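Local structure of phenylacetic acid degradation-related protein (Ralstonia eutropha JMP134, 2PIM) at residues P95-L100 against L121-K126; G23-V28 against G62-D67; F8-R13 against L77-S82; M71-T76 against A81-L86; V118-L121 against K126-A129. The protein probably hydrolyses acyl-CoA thioesters, as a dimeric hot-dog-fold enzyme of the PaaI-like thioesterase family. All coordinates share one frame; numbering follows the deposited sequence. Where two conformers were deposited one is given.

Interaction 1: P95-L100 against L121-K126; sequences PAQAGL and LSQDGK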
loop_
_atom_site.group_PDB
_atom_site.type_symbol
_atom_site.label_atom_id
_atom_site.label_comp_id
_atom_site.label_asym_id
_atom_site.label_seq_id
_atom_site.Cartn_x
_atom_site.Cartn_y
_atom_site.Cartn_z
ATOM N N PRO A 95 -14.590 -5.300 -0.295
ATOM C CA PRO A 95 -14.474 -3.852 -0.455
ATOM C C PRO A 95 -14.683 -3.088 0.857
ATOM O O PRO A 95 -15.474 -3.495 1.711
ATOM C CB PRO A 95 -15.570 -3.528 -1.490
ATOM C CG PRO A 95 -16.559 -4.589 -1.320
ATOM C CD PRO A 95 -15.817 -5.825 -0.942
ATOM N N ALA A 96 -13.901 -2.026 1.031
ATOM C CA ALA A 96 -14.011 -1.142 2.176
ATOM C C ALA A 96 -14.612 0.180 1.712
ATOM O O ALA A 96 -14.522 0.552 0.536
ATOM C CB ALA A 96 -12.656 -0.911 2.803
ATOM N N GLN A 97 -15.222 0.888 2.649
ATOM C CA GLN A 97 -15.798 2.185 2.383
ATOM C C GLN A 97 -15.025 3.192 3.220
ATOM O O GLN A 97 -14.287 2.815 4.139
ATOM C CB GLN A 97 -17.283 2.183 2.761
ATOM C CG GLN A 97 -18.033 0.862 2.498
ATOM C CD GLN A 97 -18.042 0.442 1.030
ATOM O OE1 GLN A 97 -17.901 1.273 0.134
ATOM N NE2 GLN A 97 -18.217 -0.859 0.783
ATOM N N ALA A 98 -15.190 4.470 2.906
ATOM C CA ALA A 98 -14.647 5.535 3.751
ATOM C C ALA A 98 -15.168 5.373 5.174
ATOM O O ALA A 98 -16.343 5.035 5.391
ATOM C CB ALA A 98 -15.034 6.900 3.225
ATOM N N GLY A 99 -14.301 5.652 6.141
ATOM C CA GLY A 99 -14.657 5.526 7.546
ATOM C C GLY A 99 -13.576 4.779 8.304
ATOM O O GLY A 99 -12.476 4.573 7.791
ATOM N N LEU A 100 -13.889 4.406 9.536
ATOM C CA LEU A 100 -12.976 3.677 10.408
ATOM C C LEU A 100 -12.726 2.233 9.939
ATOM O O LEU A 100 -13.615 1.580 9.407
ATOM C CB LEU A 100 -13.534 3.621 11.820
ATOM C CG LEU A 100 -13.168 4.673 12.853
ATOM C CD1 LEU A 100 -14.114 4.507 14.036
ATOM C CD2 LEU A 100 -11.723 4.506 13.277
ATOM N N LEU A 121 -7.272 -6.552 8.378
ATOM C CA LEU A 121 -7.942 -5.267 8.414
ATOM C C LEU A 121 -9.434 -5.555 8.286
ATOM O O LEU A 121 -9.868 -6.242 7.333
ATOM C CB LEU A 121 -7.442 -4.401 7.261
ATOM C CG LEU A 121 -7.457 -2.899 7.311
ATOM C CD1 LEU A 121 -6.685 -2.276 8.501
ATOM C CD2 LEU A 121 -6.882 -2.419 5.987
ATOM N N SER A 122 -10.189 -5.038 9.261
ATOM C CA SER A 122 -11.633 -5.143 9.299
ATOM C C SER A 122 -12.323 -3.797 9.260
ATOM O O SER A 122 -11.792 -2.781 9.729
ATOM C CB SER A 122 -12.106 -5.837 10.592
ATOM O OG SER A 122 -11.623 -7.153 10.600
ATOM N N GLN A 123 -13.543 -3.848 8.726
ATOM C CA GLN A 123 -14.480 -2.758 8.732
ATOM C C GLN A 123 -15.880 -3.365 8.858
ATOM O O GLN A 123 -16.213 -4.322 8.148
ATOM C CB GLN A 123 -14.384 -1.971 7.440
ATOM C CG GLN A 123 -15.190 -0.709 7.495
ATOM C CD GLN A 123 -14.986 0.152 6.285
ATOM O OE1 GLN A 123 -15.348 -0.236 5.168
ATOM N NE2 GLN A 123 -14.417 1.336 6.489
ATOM N N ASP A 124 -16.677 -2.792 9.758
ATOM C CA ASP A 124 -18.039 -3.226 10.076
ATOM C C ASP A 124 -18.138 -4.717 10.376
ATOM O O ASP A 124 -19.109 -5.394 9.993
ATOM C CB ASP A 124 -19.034 -2.806 8.978
ATOM C CG ASP A 124 -19.068 -1.281 8.744
ATOM O OD1 ASP A 124 -18.701 -0.491 9.655
ATOM O OD2 ASP A 124 -19.464 -0.874 7.623
ATOM N N GLY A 125 -17.126 -5.233 11.065
ATOM C CA GLY A 125 -17.153 -6.610 11.511
ATOM C C GLY A 125 -16.794 -7.640 10.473
ATOM O O GLY A 125 -16.959 -8.822 10.746
ATOM N N LYS A 126 -16.307 -7.211 9.299
ATOM C CA LYS A 126 -15.816 -8.136 8.255
ATOM C C LYS A 126 -14.394 -7.825 7.865
ATOM O O LYS A 126 -14.008 -6.674 7.838
ATOM C CB LYS A 126 -16.675 -8.073 6.992
ATOM C CG LYS A 126 -18.149 -8.352 7.241
ATOM C CD LYS A 126 -18.914 -8.470 5.933
ATOM C CE LYS A 126 -20.365 -8.046 6.120
ATOM N NZ LYS A 126 -21.291 -8.769 5.203
HETATM O O HOH W 1 -15.774 -0.077 11.043
#
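Q123 sends CG anti to its backbone N (chi1 -171°) and keeps the chain extended at chi2, which carries its amide across to the backbone of Q97 and L100. There the group works as both acceptor and donor. OE1 takes the N-H of Q97 on a lone pair, in the carbonyl plane, with Q97 N to Q123 OE1 at 2.8 Å and a nearly straight N-H...O angle of 177°. NE2 gives to two carbonyls lying close to its own amide plane: Q97 O at 2.8 Å from Q123 NE2, and L100 O at 3.0 Å from the same nitrogen, approached from above the L100 carbonyl plane. Three bonds thus fix the rotation of the amide and hold the bend at 97-100. A water links L100 O to the D124 backbone N. The type I' turn Q123-K126 closes the hairpin of strands 114-123 and 126-136, while A96 packs on L61 of helix 58-75 and G99 pairs through its backbone with A45 of strand 38-45.

Interaction 2: G23-V28 against G62-D67; sequences GTLGGV and GAMLDD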
loop_
_atom_site.group_PDB
_atom_site.type_symbol
_atom_site.label_atom_id
_atom_site.label_comp_id
_atom_site.label_asym_id
_atom_site.label_seq_id
_atom_site.Cartn_x
_atom_site.Cartn_y
_atom_site.Cartn_z
ATOM N N GLY A 23 -0.396 9.538 10.969
ATOM C CA GLY A 23 -1.317 10.671 10.867
ATOM C C GLY A 23 -2.153 10.607 9.591
ATOM O O GLY A 23 -3.366 10.654 9.618
ATOM N N THR A 24 -1.505 10.482 8.454
ATOM C CA THR A 24 -2.210 10.459 7.192
ATOM C C THR A 24 -3.267 9.340 7.153
ATOM O O THR A 24 -4.376 9.548 6.688
ATOM C CB THR A 24 -1.168 10.328 6.072
ATOM O OG1 THR A 24 -0.290 11.450 6.149
ATOM C CG2 THR A 24 -1.770 10.234 4.688
ATOM N N LEU A 25 -2.925 8.162 7.681
ATOM C CA LEU A 25 -3.857 7.016 7.716
ATOM C C LEU A 25 -4.847 7.006 8.892
ATOM O O LEU A 25 -5.680 6.100 8.974
ATOM C CB LEU A 25 -3.059 5.710 7.687
ATOM C CG LEU A 25 -2.095 5.623 6.485
ATOM C CD1 LEU A 25 -1.129 4.501 6.708
ATOM C CD2 LEU A 25 -2.876 5.478 5.181
ATOM N N GLY A 26 -4.797 8.035 9.754
ATOM C CA GLY A 26 -5.676 8.145 10.940
ATOM C C GLY A 26 -5.373 7.044 11.942
ATOM O O GLY A 26 -6.261 6.538 12.612
ATOM N N GLY A 27 -4.099 6.662 12.027
ATOM C CA GLY A 27 -3.675 5.530 12.815
ATOM C C GLY A 27 -3.659 5.834 14.299
ATOM O O GLY A 27 -3.077 6.832 14.722
ATOM N N VAL A 28 -4.311 4.985 15.089
ATOM C CA VAL A 28 -4.350 5.144 16.559
ATOM C C VAL A 28 -4.279 3.775 17.167
ATOM O O VAL A 28 -5.214 2.959 17.015
ATOM C CB VAL A 28 -5.649 5.826 17.080
ATOM C CG1 VAL A 28 -5.578 6.034 18.559
ATOM C CG2 VAL A 28 -5.895 7.150 16.392
ATOM N N GLY A 62 -3.354 -1.531 2.085
ATOM C CA GLY A 62 -2.017 -2.068 2.269
ATOM C C GLY A 62 -1.119 -1.162 3.099
ATOM O O GLY A 62 -0.318 -1.658 3.855
ATOM N N ALA A 63 -1.245 0.157 2.963
ATOM C CA ALA A 63 -0.462 1.084 3.792
ATOM C C ALA A 63 -0.867 1.006 5.257
ATOM O O ALA A 63 -0.046 1.165 6.137
ATOM C CB ALA A 63 -0.580 2.535 3.251
HETATM N N MSE A 64 -2.135 0.722 5.526
HETATM C CA MSE A 64 -2.593 0.462 6.908
HETATM C C MSE A 64 -2.057 -0.878 7.472
HETATM O O MSE A 64 -1.622 -0.958 8.632
HETATM C CB MSE A 64 -4.104 0.443 6.909
HETATM C CG MSE A 64 -4.685 1.777 6.608
HETATM SE SE MSE A 64 -6.630 1.668 6.212
HETATM C CE MSE A 64 -6.936 3.492 5.571
ATOM N N LEU A 65 -2.070 -1.909 6.623
ATOM C CA LEU A 65 -1.493 -3.212 6.955
ATOM C C LEU A 65 0.006 -3.118 7.187
ATOM O O LEU A 65 0.559 -3.752 8.101
ATOM C CB LEU A 65 -1.859 -4.249 5.873
ATOM C CG LEU A 65 -3.354 -4.700 5.889
ATOM C CD1 LEU A 65 -3.817 -5.310 4.589
ATOM C CD2 LEU A 65 -3.674 -5.634 7.053
ATOM N N ASP A 66 0.668 -2.301 6.383
ATOM C CA ASP A 66 2.075 -2.038 6.569
ATOM C C ASP A 66 2.308 -1.402 7.925
ATOM O O ASP A 66 3.255 -1.777 8.645
ATOM C CB ASP A 66 2.606 -1.175 5.403
ATOM C CG ASP A 66 4.142 -0.987 5.441
ATOM O OD1 ASP A 66 4.882 -1.934 5.710
ATOM O OD2 ASP A 66 4.616 0.117 5.167
ATOM N N ASP A 67 1.466 -0.426 8.290
ATOM C CA ASP A 67 1.648 0.284 9.550
ATOM C C ASP A 67 1.469 -0.657 10.760
ATOM O O ASP A 67 2.286 -0.689 11.678
ATOM C CB ASP A 67 0.671 1.456 9.677
ATOM C CG ASP A 67 0.876 2.226 10.982
ATOM O OD1 ASP A 67 1.862 2.970 11.043
ATOM O OD2 ASP A 67 0.072 2.072 11.952
#
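L25, near the end of helix 20-25, meets A63 and M64 on helix 58-75 and supplies the side chain for this contact. Just before it, T24 turns to the dimer partner: its OG1 lies within hydrogen-bonding geometry of both A20 O and A48 O of the second subunit, two acceptors that must share its one proton. L25 itself points its CB toward the long helix, with CG anti to its carbonyl carbon (chi1 -55°), and the two methyls divide the work. CD1 lies over the A63 peptide, 3.6 Å from A63 O, and also reaches A63 CB at 4.0 Å. CD2 faces the selenomethionine at 64, with L25 CD2 and M64 CG 4.4 Å apart. At G26 the chain leaves the helix with a positive phi of 66°, in a Schellman motif whose bonds run back into the last turn. G27 then leads into strand 28-33, which V28 begins. The covered helix 58-75 is the central helix of the hot-dog fold, and M64 also packs on Y43 and A45 of strand 38-45. No hydrogen bond joins the two segments, so the contact between them is apolar, resting on dispersion and burial of L25. A63 O nevertheless has polar partners, the N-H of D67 within the helix and Q57 NE2 of the second subunit, so the methyl beside it covers a carbonyl whose hydrogen-bonding needs are met elsewhere.

Interaction 3: F8-R13 against L77-S82; sequences FSRMLR and LEDGAS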
loop_
_atom_site.group_PDB
_atom_site.type_symbol
_atom_site.label_atom_id
_atom_site.label_comp_id
_atom_site.label_asym_id
_atom_site.label_seq_id
_atom_site.Cartn_x
_atom_site.Cartn_y
_atom_site.Cartn_z
ATOM N N PHE A 8 9.044 3.014 20.436
ATOM C CA PHE A 8 7.596 2.757 20.347
ATOM C C PHE A 8 6.824 3.195 21.610
ATOM O O PHE A 8 5.762 3.816 21.515
ATOM C CB PHE A 8 7.371 1.275 20.124
ATOM C CG PHE A 8 5.949 0.858 20.239
ATOM C CD1 PHE A 8 5.115 0.885 19.129
ATOM C CD2 PHE A 8 5.441 0.404 21.440
ATOM C CE1 PHE A 8 3.804 0.513 19.230
ATOM C CE2 PHE A 8 4.124 0.015 21.543
ATOM C CZ PHE A 8 3.312 0.057 20.440
ATOM N N SER A 9 7.330 2.838 22.785
ATOM C CA SER A 9 6.596 3.153 24.005
ATOM C C SER A 9 6.716 4.638 24.351
ATOM O O SER A 9 5.799 5.191 24.945
ATOM C CB SER A 9 7.010 2.260 25.174
ATOM O OG SER A 9 8.371 2.441 25.428
ATOM N N ARG A 10 7.820 5.278 23.959
ATOM C CA ARG A 10 7.929 6.742 24.022
ATOM C C ARG A 10 6.853 7.394 23.156
ATOM O O ARG A 10 6.178 8.330 23.570
ATOM C CB ARG A 10 9.318 7.219 23.579
ATOM C CG ARG A 10 10.402 6.943 24.591
ATOM C CD ARG A 10 11.652 7.735 24.288
ATOM N NE ARG A 10 12.343 7.245 23.095
ATOM C CZ ARG A 10 13.200 6.224 23.086
ATOM N NH1 ARG A 10 13.474 5.556 24.199
ATOM N NH2 ARG A 10 13.782 5.858 21.954
HETATM N N MSE A 11 6.704 6.888 21.948
HETATM C CA MSE A 11 5.669 7.358 21.037
HETATM C C MSE A 11 4.251 7.229 21.631
HETATM O O MSE A 11 3.439 8.128 21.480
HETATM C CB MSE A 11 5.772 6.594 19.722
HETATM C CG MSE A 11 4.849 7.091 18.629
HETATM SE SE MSE A 11 4.397 5.649 17.443
HETATM C CE MSE A 11 2.834 4.961 18.434
ATOM N N LEU A 12 3.960 6.122 22.302
ATOM C CA LEU A 12 2.639 5.904 22.900
ATOM C C LEU A 12 2.255 6.871 23.995
ATOM O O LEU A 12 1.081 7.124 24.197
ATOM C CB LEU A 12 2.546 4.525 23.537
ATOM C CG LEU A 12 2.352 3.336 22.628
ATOM C CD1 LEU A 12 2.176 2.111 23.511
ATOM C CD2 LEU A 12 1.162 3.539 21.738
ATOM N N ARG A 13 3.226 7.370 24.736
ATOM C CA ARG A 13 2.933 8.263 25.851
ATOM C C ARG A 13 3.231 9.717 25.475
ATOM O O ARG A 13 3.400 10.572 26.341
ATOM C CB ARG A 13 3.686 7.818 27.112
ATOM C CG ARG A 13 5.181 7.745 26.957
ATOM C CD ARG A 13 5.863 7.391 28.251
ATOM N NE ARG A 13 7.318 7.417 28.090
ATOM C CZ ARG A 13 8.122 6.348 28.107
ATOM N NH1 ARG A 13 7.655 5.111 28.307
ATOM N NH2 ARG A 13 9.429 6.526 27.947
ATOM N N LEU A 77 11.315 -4.121 19.742
ATOM C CA LEU A 77 12.736 -3.862 19.534
ATOM C C LEU A 77 13.429 -3.192 20.689
ATOM O O LEU A 77 12.838 -2.435 21.432
ATOM C CB LEU A 77 12.940 -3.039 18.258
ATOM C CG LEU A 77 12.348 -3.714 17.013
ATOM C CD1 LEU A 77 12.811 -3.054 15.725
ATOM C CD2 LEU A 77 12.626 -5.222 16.970
ATOM N N GLU A 78 14.706 -3.499 20.846
ATOM C CA GLU A 78 15.558 -2.728 21.727
ATOM C C GLU A 78 15.769 -1.333 21.125
ATOM O O GLU A 78 15.457 -1.090 19.956
ATOM C CB GLU A 78 16.895 -3.453 21.968
ATOM C CG GLU A 78 17.734 -3.734 20.718
ATOM C CD GLU A 78 17.524 -5.129 20.095
ATOM O OE1 GLU A 78 16.407 -5.452 19.603
ATOM O OE2 GLU A 78 18.516 -5.885 20.058
ATOM N N ASP A 79 16.268 -0.414 21.935
ATOM C CA ASP A 79 16.706 0.887 21.445
ATOM C C ASP A 79 17.905 0.678 20.545
ATOM O O ASP A 79 18.823 -0.074 20.889
ATOM C CB ASP A 79 17.113 1.815 22.606
ATOM C CG ASP A 79 15.980 2.726 23.063
ATOM O OD1 ASP A 79 14.858 2.647 22.497
ATOM O OD2 ASP A 79 16.227 3.534 23.985
ATOM N N GLY A 80 17.899 1.344 19.397
ATOM C CA GLY A 80 18.995 1.213 18.449
ATOM C C GLY A 80 18.698 0.243 17.324
ATOM O O GLY A 80 19.226 0.406 16.218
ATOM N N ALA A 81 17.878 -0.773 17.609
ATOM C CA ALA A 81 17.399 -1.705 16.588
ATOM C C ALA A 81 16.287 -1.046 15.818
ATOM O O ALA A 81 15.634 -0.144 16.330
ATOM C CB ALA A 81 16.902 -3.003 17.218
ATOM N N SER A 82 16.054 -1.524 14.598
ATOM C CA SER A 82 15.084 -0.911 13.727
ATOM C C SER A 82 14.347 -1.902 12.811
ATOM O O SER A 82 14.913 -2.863 12.338
ATOM C CB SER A 82 15.776 0.143 12.884
ATOM O OG SER A 82 14.792 0.959 12.286
#
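A salt bridge at the protein surface ties the N-terminal helix 7-12 to the turn that follows helix 58-75. R10 and D79 reach for one another from opposite directions. The R10 side chain leaves the helix with CG anti to its carbonyl carbon and bends at chi3 (-71°), which presents the guanidinium edge to the carboxylate. The pairing is two-pronged but loose: R10 NH1 lies 3.4 Å from D79 OD2, and R10 NH2 is likewise 3.4 Å from D79 OD1. Both are weak hydrogen bonds. Although D79 CG lies in the guanidinium plane, the two flat groups are twisted 59° apart, so the pair does not form the coplanar bidentate fork. D79 OD1 has a second, weak partner in the backbone N of N6, which brings the first ordered residue to the same carboxylate. Such a long bridge between an exposed aspartate and a partly exposed arginine probably contributes modestly to stability, its charges being partly screened by solvent. Nearby, F8 and M11 pack the short helix against strand 28-33. D79 occupies the second position of the type II beta turn E78-A81, and G80 the third with phi 99°, the positive value characteristic of that turn.

Interaction 4: M71-T76 against A81-L86; sequences MLVTAT and ASCSTL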
loop_
_atom_site.group_PDB
_atom_site.type_symbol
_atom_site.label_atom_id
_atom_site.label_comp_id
_atom_site.label_asym_id
_atom_site.label_seq_id
_atom_site.Cartn_x
_atom_site.Cartn_y
_atom_site.Cartn_z
HETATM N N MSE A 71 4.503 -1.667 13.134
HETATM C CA MSE A 71 4.351 -1.139 14.507
HETATM C C MSE A 71 4.553 -2.250 15.523
HETATM O O MSE A 71 5.302 -2.109 16.528
HETATM C CB MSE A 71 2.971 -0.486 14.742
HETATM C CG MSE A 71 2.841 1.005 14.356
HETATM SE SE MSE A 71 4.287 2.149 15.068
HETATM C CE MSE A 71 5.607 2.030 13.512
ATOM N N LEU A 72 3.885 -3.362 15.276
ATOM C CA LEU A 72 4.044 -4.523 16.167
ATOM C C LEU A 72 5.543 -4.933 16.286
ATOM O O LEU A 72 6.072 -5.070 17.388
ATOM C CB LEU A 72 3.157 -5.677 15.711
ATOM C CG LEU A 72 3.454 -6.981 16.474
ATOM C CD1 LEU A 72 3.427 -6.814 17.987
ATOM C CD2 LEU A 72 2.481 -8.007 16.017
ATOM N N VAL A 73 6.229 -5.044 15.148
ATOM C CA VAL A 73 7.641 -5.413 15.160
ATOM C C VAL A 73 8.434 -4.426 15.960
ATOM O O VAL A 73 9.230 -4.829 16.798
ATOM C CB VAL A 73 8.266 -5.527 13.753
ATOM C CG1 VAL A 73 9.741 -5.870 13.852
ATOM C CG2 VAL A 73 7.529 -6.571 12.938
ATOM N N THR A 74 8.206 -3.134 15.709
ATOM C CA THR A 74 8.917 -2.037 16.424
ATOM C C THR A 74 8.707 -2.074 17.922
ATOM O O THR A 74 9.656 -1.891 18.716
ATOM C CB THR A 74 8.500 -0.660 15.827
ATOM O OG1 THR A 74 8.832 -0.672 14.441
ATOM C CG2 THR A 74 9.236 0.496 16.477
ATOM N N ALA A 75 7.470 -2.324 18.323
ATOM C CA ALA A 75 7.154 -2.511 19.738
ATOM C C ALA A 75 8.062 -3.502 20.469
ATOM O O ALA A 75 8.299 -3.335 21.667
ATOM C CB ALA A 75 5.717 -2.922 19.897
ATOM N N THR A 76 8.554 -4.529 19.761
ATOM C CA THR A 76 9.409 -5.568 20.359
ATOM C C THR A 76 10.907 -5.204 20.398
ATOM O O THR A 76 11.678 -5.887 21.050
ATOM C CB THR A 76 9.227 -6.981 19.691
ATOM O OG1 THR A 76 9.794 -7.011 18.369
ATOM C CG2 THR A 76 7.788 -7.346 19.605
ATOM N N ALA A 81 17.878 -0.773 17.609
ATOM C CA ALA A 81 17.399 -1.705 16.588
ATOM C C ALA A 81 16.287 -1.046 15.818
ATOM O O ALA A 81 15.634 -0.144 16.330
ATOM C CB ALA A 81 16.902 -3.003 17.218
ATOM N N SER A 82 16.054 -1.524 14.598
ATOM C CA SER A 82 15.084 -0.911 13.727
ATOM C C SER A 82 14.347 -1.902 12.811
ATOM O O SER A 82 14.913 -2.863 12.338
ATOM C CB SER A 82 15.776 0.143 12.884
ATOM O OG SER A 82 14.792 0.959 12.286
ATOM N N CYS A 83 13.079 -1.645 12.550
ATOM C CA CYS A 83 12.298 -2.543 11.708
ATOM C C CYS A 83 12.292 -2.085 10.239
ATOM O O CYS A 83 11.861 -0.971 9.907
ATOM C CB CYS A 83 10.876 -2.656 12.208
ATOM S SG CYS A 83 9.757 -3.505 10.954
ATOM N N SER A 84 12.695 -2.999 9.368
ATOM C CA SER A 84 12.720 -2.772 7.957
ATOM C C SER A 84 11.933 -3.833 7.191
ATOM O O SER A 84 12.354 -4.957 7.116
ATOM C CB SER A 84 14.185 -2.819 7.566
ATOM O OG SER A 84 14.357 -2.518 6.227
ATOM N N THR A 85 10.804 -3.484 6.591
ATOM C CA THR A 85 9.993 -4.460 5.860
ATOM C C THR A 85 10.540 -4.778 4.457
ATOM O O THR A 85 10.741 -3.884 3.652
ATOM C CB THR A 85 8.545 -3.967 5.736
ATOM O OG1 THR A 85 7.998 -3.748 7.050
ATOM C CG2 THR A 85 7.682 -4.972 5.040
ATOM N N LEU A 86 10.736 -6.062 4.159
ATOM C CA LEU A 86 11.389 -6.508 2.942
ATOM C C LEU A 86 10.363 -6.879 1.904
ATOM O O LEU A 86 10.536 -6.589 0.725
ATOM C CB LEU A 86 12.255 -7.725 3.218
ATOM C CG LEU A 86 13.349 -7.542 4.251
ATOM C CD1 LEU A 86 14.157 -8.828 4.377
ATOM C CD2 LEU A 86 14.300 -6.384 3.920
#
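Apolar packing joins the C-terminal end of helix 58-75 to the residue just ahead of strand 84-92, where the chain has turned back after the helix. C83 carries it, pointing its CB toward the helix and holding SG anti to the backbone N (chi1 168°), which lays the sulfur alongside V73. C83 SG is 3.7 Å from V73 CG1, the branch that is itself anti to its backbone N. T74 comes in beside them from the next position on the helix: its OG1 is 3.6 Å from C83 CB, a van der Waals contact; the hydroxyl's hydrogen bond goes to A70 O. The helix end is reinforced by T76, whose OG1 donates to V73 O at 2.7 Å, on a lone pair, while T76 N gives to the same carbonyl. C135 of strand 126-136, V73 and C83 touch one another where the helix end meets the sheet. This packing of the central helix on the curved antiparallel sheet wrapped around it is the hallmark of the hot-dog fold.

Interaction 5: V118-L121 against K126-A129; sequences VGEL and KLVA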
loop_
_atom_site.group_PDB
_atom_site.type_symbol
_atom_site.label_atom_id
_atom_site.label_comp_id
_atom_site.label_asym_id
_atom_site.label_seq_id
_atom_site.Cartn_x
_atom_site.Cartn_y
_atom_site.Cartn_z
ATOM N N VAL A 118 1.639 -11.276 10.603
ATOM C CA VAL A 118 0.412 -11.280 9.819
ATOM C C VAL A 118 -0.450 -10.105 10.300
ATOM O O VAL A 118 -0.434 -9.752 11.477
ATOM C CB VAL A 118 -0.388 -12.604 9.907
ATOM C CG1 VAL A 118 0.524 -13.809 9.598
ATOM C CG2 VAL A 118 -0.966 -12.773 11.247
ATOM N N GLY A 119 -1.145 -9.489 9.361
ATOM C CA GLY A 119 -2.028 -8.392 9.631
ATOM C C GLY A 119 -3.390 -8.698 9.027
ATOM O O GLY A 119 -3.462 -9.383 8.027
ATOM N N GLU A 120 -4.454 -8.220 9.684
ATOM C CA GLU A 120 -5.834 -8.316 9.190
ATOM C C GLU A 120 -6.462 -6.941 9.346
ATOM O O GLU A 120 -6.164 -6.222 10.287
ATOM C CB GLU A 120 -6.587 -9.345 9.993
ATOM C CG GLU A 120 -5.967 -10.736 9.827
ATOM C CD GLU A 120 -6.519 -11.810 10.771
ATOM O OE1 GLU A 120 -7.291 -11.443 11.708
ATOM O OE2 GLU A 120 -6.169 -13.017 10.549
ATOM N N LEU A 121 -7.272 -6.552 8.378
ATOM C CA LEU A 121 -7.942 -5.267 8.414
ATOM C C LEU A 121 -9.434 -5.555 8.286
ATOM O O LEU A 121 -9.868 -6.242 7.333
ATOM C CB LEU A 121 -7.442 -4.401 7.261
ATOM C CG LEU A 121 -7.457 -2.899 7.311
ATOM C CD1 LEU A 121 -6.685 -2.276 8.501
ATOM C CD2 LEU A 121 -6.882 -2.419 5.987
ATOM N N LYS A 126 -16.307 -7.211 9.299
ATOM C CA LYS A 126 -15.816 -8.136 8.255
ATOM C C LYS A 126 -14.394 -7.825 7.865
ATOM O O LYS A 126 -14.008 -6.674 7.838
ATOM C CB LYS A 126 -16.675 -8.073 6.992
ATOM C CG LYS A 126 -18.149 -8.352 7.241
ATOM C CD LYS A 126 -18.914 -8.470 5.933
ATOM C CE LYS A 126 -20.365 -8.046 6.120
ATOM N NZ LYS A 126 -21.291 -8.769 5.203
ATOM N N LEU A 127 -13.631 -8.869 7.563
ATOM C CA LEU A 127 -12.263 -8.733 7.051
ATOM C C LEU A 127 -12.314 -8.150 5.684
ATOM O O LEU A 127 -12.950 -8.723 4.824
ATOM C CB LEU A 127 -11.585 -10.070 6.861
ATOM C CG LEU A 127 -10.716 -10.638 7.957
ATOM C CD1 LEU A 127 -10.197 -11.998 7.485
ATOM C CD2 LEU A 127 -9.588 -9.712 8.272
ATOM N N VAL A 128 -11.617 -7.044 5.463
ATOM C CA VAL A 128 -11.528 -6.509 4.108
ATOM C C VAL A 128 -10.224 -6.908 3.387
ATOM O O VAL A 128 -10.212 -7.085 2.151
ATOM C CB VAL A 128 -11.795 -5.000 4.086
ATOM C CG1 VAL A 128 -13.229 -4.729 4.570
ATOM C CG2 VAL A 128 -10.825 -4.225 4.928
ATOM N N ALA A 129 -9.138 -7.048 4.143
ATOM C CA ALA A 129 -7.875 -7.359 3.564
ATOM C C ALA A 129 -6.981 -8.013 4.602
ATOM O O ALA A 129 -7.137 -7.764 5.802
ATOM C CB ALA A 129 -7.215 -6.090 3.027
#
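A classic beta bulge interrupts the pairing here: V128 and A129 both face the single residue L121. The carbonyl of L121 consequently takes two backbone N-H groups, firmly from V128 N at 2.7 Å to L121 O, and weakly from A129 N, 3.4 Å from the same oxygen. In return L121 N donates to A129 O at 2.9 Å, with the donor nearly in line with the A129 C=O bond. The extra residue is accommodated by V128 taking a near-helical backbone, psi -33°, and around the bulge the axes of the two short segments diverge to 116°, although the pairing is antiparallel. L121 and A129 form the hydrogen-bonded pair and put their side chains on one face of the sheet, where both pack on L65 of helix 58-75. The bulge thus lies in the hairpin of strands 114-123 and 126-136, under that helix. V128 packs over the L121 carbonyl: with CG1 anti to the carbonyl carbon (chi1 -63°), CG2 falls between backbone N and carbonyl carbon, lies 3.3 Å from L121 O and also nears L121 CB. E120 and L127 meet alongside the pair, E120 CB 3.5 Å from L127 CD2, the glutamate chain and the leucine crossing at a slant. L127 O is hydrogen-bonded to R94 NH1, and V128 has backbone bonds to L93 and R94.

Helix 58-75 links interactions 2 and 4 directly and packs on interactions 1 and 5 through its side chains. The centres of 2 and 4 are 15 Å apart, with D66 touching T85 between them. Interaction 2 meets interaction 1 where M64 and L65 touch L121, and through L65 also packs on interaction 5, 13 Å away between centres. Interactions 1 and 5 share L121 and K126, with centres 9 Å apart and V128 packed on A96 and Q123. On the opposite side of the chain's centre from these two, interactions 3 and 4, also 9 Å apart between centres, share A81 and S82, and F8 lies against A75. Interactions 2 and 4 both reach the second subunit, at the dimer interface where active sites of hot-dog thioesterases generally lie.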